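Local coordinates for putative peptidase (PDB 5DYN), which is the C-terminal part of a clostripain-family (C11) cysteine protease that probably activates the Bacteroides fragilis toxin by cleavage, at residues Thr135-Cys147 against Met204-Met218. Residues are numbered along the deposited sequence; the frame is centred on the assembly and turned at random.
Sequences TGKQNFDLSGVMC and MNQDAKGLSTYIPRM. With NA (sodium ion), chain I; NA (sodium ion), chain J; NA (sodium ion), chain G.
A sodium site joins the type II turn L142-V145 to the type I turn N205-A208: G144 O binds the ion at 2.5 Å and D207 OD1 at 2.7 Å. The N205 amide also faces the ion, but as modelled N205 ND2 lies 2.8 Å from it; an NH2 is no sodium ligand, so the amide's orientation is doubtful. M146 reaches across to the second turn with CG anti to its backbone N (chi1 175°) and a bend at chi2. Its CB and CG pass over the methyl of A208, while M146 SD receives a weak but nearly straight hydrogen bond from N205 N (3.6 Å). Beyond the sulfur, CE meets SD of M204, the two methionines crossing at about a right angle. In the clostripain-family fold this pairs the loop after helix 130-133 with the chain that follows strand 200-203, an edge strand of the five-stranded mixed sheet, and then enters strand 212-213. Past that short strand, I215 CD1 meets L142 CD1 and CD2 tip to tip, each at 3.7 Å, and CG2 comes obliquely to CD1 of the F140 ring; Y158 packs on L142 and I215, F163 on I215. R217 NE and NH2 grip I215 O side-on within the guanidinium plane. At the exposed end, N139 OD1 accepts a hydrogen bond from M218 N at 3.0 Å (N-H...O 164°), and M218 bends back to set CE against K137 O and Q138 CA.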
loop_
_atom_site.group_PDB
_atom_site.type_symbol
_atom_site.label_atom_id
_atom_site.label_comp_id
_atom_site.label_asym_id
_atom_site.label_seq_id
_atom_site.Cartn_x
_atom_site.Cartn_y
_atom_site.Cartn_z
ATOM N N THR B 135 -11.134 -28.108 -5.168
ATOM C CA THR B 135 -11.237 -29.366 -4.441
ATOM C C THR B 135 -9.956 -30.190 -4.525
ATOM O O THR B 135 -9.710 -31.050 -3.679
ATOM C CB THR B 135 -12.416 -30.207 -4.962
ATOM O OG1 THR B 135 -12.294 -30.378 -6.381
ATOM C CG2 THR B 135 -13.735 -29.512 -4.657
ATOM N N GLY B 136 -9.143 -29.922 -5.544
ATOM C CA GLY B 136 -7.892 -30.637 -5.733
ATOM C C GLY B 136 -6.666 -29.745 -5.637
ATOM O O GLY B 136 -6.782 -28.526 -5.516
ATOM N N LYS B 137 -5.488 -30.359 -5.690
ATOM C CA LYS B 137 -4.226 -29.625 -5.623
ATOM C C LYS B 137 -3.512 -29.649 -6.969
ATOM O O LYS B 137 -2.923 -30.660 -7.357
ATOM C CB LYS B 137 -3.319 -30.207 -4.535
ATOM C CG LYS B 137 -1.964 -29.523 -4.417
ATOM C CD LYS B 137 -1.190 -30.043 -3.216
ATOM C CE LYS B 137 0.204 -29.441 -3.147
ATOM N NZ LYS B 137 1.003 -30.030 -2.035
ATOM N N GLN B 138 -3.559 -28.522 -7.670
ATOM C CA GLN B 138 -3.072 -28.447 -9.044
ATOM C C GLN B 138 -2.895 -26.996 -9.487
ATOM O O GLN B 138 -3.685 -26.128 -9.110
ATOM C CB GLN B 138 -4.043 -29.178 -9.979
ATOM C CG GLN B 138 -3.814 -28.947 -11.461
ATOM C CD GLN B 138 -4.799 -29.709 -12.323
ATOM O OE1 GLN B 138 -4.477 -30.771 -12.857
ATOM N NE2 GLN B 138 -6.007 -29.173 -12.464
ATOM N N ASN B 139 -1.853 -26.734 -10.273
ATOM C CA ASN B 139 -1.659 -25.413 -10.864
ATOM C C ASN B 139 -2.897 -24.952 -11.625
ATOM O O ASN B 139 -3.539 -25.734 -12.328
ATOM C CB ASN B 139 -0.445 -25.407 -11.794
ATOM C CG ASN B 139 0.863 -25.278 -11.042
ATOM O OD1 ASN B 139 0.895 -24.795 -9.908
ATOM N ND2 ASN B 139 1.953 -25.704 -11.671
ATOM N N PHE B 140 -3.229 -23.675 -11.474
ATOM C CA PHE B 140 -4.434 -23.127 -12.075
ATOM C C PHE B 140 -4.201 -22.701 -13.523
ATOM O O PHE B 140 -3.070 -22.434 -13.927
ATOM C CB PHE B 140 -4.940 -21.938 -11.251
ATOM C CG PHE B 140 -5.374 -22.302 -9.854
ATOM C CD1 PHE B 140 -4.444 -22.455 -8.837
ATOM C CD2 PHE B 140 -6.719 -22.482 -9.558
ATOM C CE1 PHE B 140 -4.842 -22.784 -7.550
ATOM C CE2 PHE B 140 -7.126 -22.813 -8.274
ATOM C CZ PHE B 140 -6.185 -22.965 -7.269
ATOM N N ASP B 141 -5.277 -22.658 -14.301
ATOM C CA ASP B 141 -5.240 -22.078 -15.639
ATOM C C ASP B 141 -5.517 -20.581 -15.520
ATOM O O ASP B 141 -6.670 -20.151 -15.518
ATOM C CB ASP B 141 -6.260 -22.760 -16.556
ATOM C CG ASP B 141 -6.233 -22.218 -17.974
ATOM O OD1 ASP B 141 -5.206 -21.629 -18.378
ATOM O OD2 ASP B 141 -7.242 -22.390 -18.692
ATOM N N LEU B 142 -4.452 -19.792 -15.414
ATOM C CA LEU B 142 -4.579 -18.385 -15.044
ATOM C C LEU B 142 -4.525 -17.417 -16.220
ATOM O O LEU B 142 -4.312 -16.218 -16.031
ATOM C CB LEU B 142 -3.488 -18.013 -14.040
ATOM C CG LEU B 142 -3.601 -18.693 -12.678
ATOM C CD1 LEU B 142 -2.439 -18.294 -11.786
ATOM C CD2 LEU B 142 -4.930 -18.336 -12.036
ATOM N N SER B 143 -4.710 -17.932 -17.430
ATOM C CA SER B 143 -4.761 -17.070 -18.603
ATOM C C SER B 143 -6.001 -16.191 -18.512
ATOM O O SER B 143 -7.089 -16.674 -18.199
ATOM C CB SER B 143 -4.769 -17.895 -19.893
ATOM O OG SER B 143 -5.825 -18.839 -19.885
ATOM N N GLY B 144 -5.833 -14.898 -18.765
ATOM C CA GLY B 144 -6.940 -13.966 -18.667
ATOM C C GLY B 144 -7.062 -13.349 -17.287
ATOM O O GLY B 144 -7.742 -12.338 -17.109
ATOM N N VAL B 145 -6.412 -13.962 -16.302
ATOM C CA VAL B 145 -6.373 -13.401 -14.956
ATOM C C VAL B 145 -5.179 -12.468 -14.829
ATOM O O VAL B 145 -4.033 -12.921 -14.830
ATOM C CB VAL B 145 -6.281 -14.491 -13.872
ATOM C CG1 VAL B 145 -6.244 -13.855 -12.488
ATOM C CG2 VAL B 145 -7.443 -15.464 -13.988
ATOM N N MET B 146 -5.454 -11.170 -14.730
ATOM C CA MET B 146 -4.409 -10.153 -14.658
ATOM C C MET B 146 -3.383 -10.479 -13.590
ATOM O O MET B 146 -3.733 -10.752 -12.440
ATOM C CB MET B 146 -5.007 -8.772 -14.380
ATOM C CG MET B 146 -3.957 -7.680 -14.183
ATOM S SD MET B 146 -2.970 -7.400 -15.670
ATOM C CE MET B 146 -1.724 -6.265 -15.056
ATOM N N CYS B 147 -2.117 -10.467 -13.986
ATOM C CA CYS B 147 -1.021 -10.657 -13.051
ATOM C C CYS B 147 -0.317 -9.328 -12.829
ATOM O O CYS B 147 0.244 -8.757 -13.766
ATOM C CB CYS B 147 -0.037 -11.703 -13.570
ATOM S SG CYS B 147 1.273 -12.130 -12.407
ATOM N N MET B 204 -2.238 -3.187 -18.445
ATOM C CA MET B 204 -3.143 -3.385 -17.325
ATOM C C MET B 204 -4.515 -3.785 -17.853
ATOM O O MET B 204 -5.217 -2.959 -18.436
ATOM C CB MET B 204 -3.249 -2.116 -16.478
ATOM C CG MET B 204 -4.227 -2.228 -15.320
ATOM S SD MET B 204 -3.640 -3.361 -14.050
ATOM C CE MET B 204 -2.243 -2.448 -13.400
ATOM N N ASN B 205 -4.884 -5.049 -17.658
ATOM C CA ASN B 205 -6.168 -5.561 -18.134
ATOM C C ASN B 205 -7.341 -4.701 -17.680
ATOM O O ASN B 205 -7.400 -4.267 -16.529
ATOM C CB ASN B 205 -6.370 -7.004 -17.674
ATOM C CG ASN B 205 -5.415 -7.964 -18.345
ATOM O OD1 ASN B 205 -4.600 -7.563 -19.175
ATOM N ND2 ASN B 205 -5.502 -9.240 -17.983
ATOM N N GLN B 206 -8.266 -4.458 -18.600
ATOM C CA GLN B 206 -9.354 -3.519 -18.366
ATOM C C GLN B 206 -10.379 -4.058 -17.374
ATOM O O GLN B 206 -11.179 -3.293 -16.835
ATOM C CB GLN B 206 -10.037 -3.164 -19.689
ATOM C CG GLN B 206 -9.141 -2.406 -20.673
ATOM C CD GLN B 206 -8.646 -1.073 -20.124
ATOM O OE1 GLN B 206 -9.390 -0.341 -19.469
ATOM N NE2 GLN B 206 -7.380 -0.758 -20.387
ATOM N N ASP B 207 -10.352 -5.366 -17.127
ATOM C CA ASP B 207 -11.300 -5.973 -16.198
ATOM C C ASP B 207 -10.689 -6.217 -14.817
ATOM O O ASP B 207 -11.336 -6.782 -13.937
ATOM C CB ASP B 207 -11.848 -7.287 -16.768
ATOM C CG ASP B 207 -10.756 -8.271 -17.143
ATOM O OD1 ASP B 207 -9.576 -8.023 -16.816
ATOM O OD2 ASP B 207 -11.083 -9.307 -17.761
ATOM N N ALA B 208 -9.439 -5.799 -14.635
ATOM C CA ALA B 208 -8.815 -5.853 -13.318
ATOM C C ALA B 208 -9.527 -4.873 -12.385
ATOM O O ALA B 208 -10.038 -3.846 -12.831
ATOM C CB ALA B 208 -7.334 -5.535 -13.408
ATOM N N LYS B 209 -9.565 -5.190 -11.095
ATOM C CA LYS B 209 -10.321 -4.376 -10.152
ATOM C C LYS B 209 -9.425 -3.670 -9.135
ATOM O O LYS B 209 -9.900 -2.838 -8.361
ATOM C CB LYS B 209 -11.363 -5.233 -9.433
ATOM C CG LYS B 209 -12.328 -5.960 -10.367
ATOM C CD LYS B 209 -12.967 -5.020 -11.378
ATOM C CE LYS B 209 -14.153 -5.678 -12.075
ATOM N NZ LYS B 209 -13.776 -6.939 -12.772
ATOM N N GLY B 210 -8.138 -4.005 -9.132
ATOM C CA GLY B 210 -7.163 -3.259 -8.352
ATOM C C GLY B 210 -6.783 -3.797 -6.983
ATOM O O GLY B 210 -6.091 -3.120 -6.224
ATOM N N LEU B 211 -7.228 -5.007 -6.665
ATOM C CA LEU B 211 -6.851 -5.651 -5.411
ATOM C C LEU B 211 -6.245 -7.011 -5.706
ATOM O O LEU B 211 -6.877 -7.852 -6.346
ATOM C CB LEU B 211 -8.056 -5.795 -4.480
ATOM C CG LEU B 211 -7.766 -6.330 -3.073
ATOM C CD1 LEU B 211 -6.931 -5.336 -2.276
ATOM C CD2 LEU B 211 -9.057 -6.663 -2.340
ATOM N N SER B 212 -5.017 -7.227 -5.246
ATOM C CA SER B 212 -4.302 -8.448 -5.592
ATOM C C SER B 212 -4.563 -9.580 -4.607
ATOM O O SER B 212 -5.029 -9.362 -3.488
ATOM C CB SER B 212 -2.799 -8.187 -5.672
ATOM O OG SER B 212 -2.237 -8.104 -4.376
ATOM N N THR B 213 -4.247 -10.793 -5.045
ATOM C CA THR B 213 -4.308 -11.969 -4.196
ATOM C C THR B 213 -3.146 -12.894 -4.524
ATOM O O THR B 213 -2.568 -12.818 -5.608
ATOM C CB THR B 213 -5.625 -12.740 -4.374
ATOM O OG1 THR B 213 -5.650 -13.858 -3.476
ATOM C CG2 THR B 213 -5.750 -13.250 -5.804
ATOM N N TYR B 214 -2.804 -13.767 -3.587
ATOM C CA TYR B 214 -1.816 -14.797 -3.858
ATOM C C TYR B 214 -2.508 -16.012 -4.463
ATOM O O TYR B 214 -3.705 -16.224 -4.261
ATOM C CB TYR B 214 -1.055 -15.182 -2.585
ATOM C CG TYR B 214 -0.037 -16.282 -2.797
ATOM C CD1 TYR B 214 1.140 -16.041 -3.493
ATOM C CD2 TYR B 214 -0.257 -17.560 -2.305
ATOM C CE1 TYR B 214 2.069 -17.041 -3.692
ATOM C CE2 TYR B 214 0.667 -18.568 -2.500
ATOM C CZ TYR B 214 1.827 -18.303 -3.193
ATOM O OH TYR B 214 2.748 -19.307 -3.385
ATOM N N ILE B 215 -1.757 -16.788 -5.235
ATOM C CA ILE B 215 -2.248 -18.053 -5.760
ATOM C C ILE B 215 -1.156 -19.102 -5.602
ATOM O O ILE B 215 -0.026 -18.892 -6.044
ATOM C CB ILE B 215 -2.662 -17.951 -7.245
ATOM C CG1 ILE B 215 -3.729 -16.872 -7.442
ATOM C CG2 ILE B 215 -3.174 -19.292 -7.746
ATOM C CD1 ILE B 215 -4.137 -16.672 -8.878
ATOM N N PRO B 216 -1.486 -20.225 -4.945
ATOM C CA PRO B 216 -0.546 -21.332 -4.754
ATOM C C PRO B 216 -0.016 -21.882 -6.079
ATOM O O PRO B 216 -0.695 -21.816 -7.104
ATOM C CB PRO B 216 -1.386 -22.381 -4.020
ATOM C CG PRO B 216 -2.426 -21.591 -3.311
ATOM C CD PRO B 216 -2.758 -20.460 -4.242
ATOM N N ARG B 217 1.198 -22.420 -6.042
ATOM C CA ARG B 217 1.862 -22.921 -7.236
ATOM C C ARG B 217 2.798 -24.056 -6.846
ATOM O O ARG B 217 3.424 -24.014 -5.787
ATOM C CB ARG B 217 2.635 -21.797 -7.927
ATOM C CG ARG B 217 3.747 -21.234 -7.054
ATOM C CD ARG B 217 3.947 -19.759 -7.272
ATOM N NE ARG B 217 2.719 -19.004 -7.063
ATOM C CZ ARG B 217 2.570 -17.736 -7.426
ATOM N NH1 ARG B 217 3.577 -17.100 -8.008
ATOM N NH2 ARG B 217 1.424 -17.107 -7.214
ATOM N N MET B 218 2.881 -25.071 -7.699
ATOM C CA MET B 218 3.709 -26.243 -7.432
ATOM C C MET B 218 5.180 -25.877 -7.244
ATOM O O MET B 218 5.898 -26.528 -6.488
ATOM C CB MET B 218 3.573 -27.260 -8.570
ATOM C CG MET B 218 2.215 -27.936 -8.652
ATOM S SD MET B 218 1.844 -28.928 -7.194
ATOM C CE MET B 218 0.211 -29.536 -7.606
HETATM NA NA NA I . -7.708 -9.922 -16.380
HETATM NA NA NA J . -0.022 -6.582 -4.677
HETATM NA NA NA G . -6.499 -15.170 -1.270
#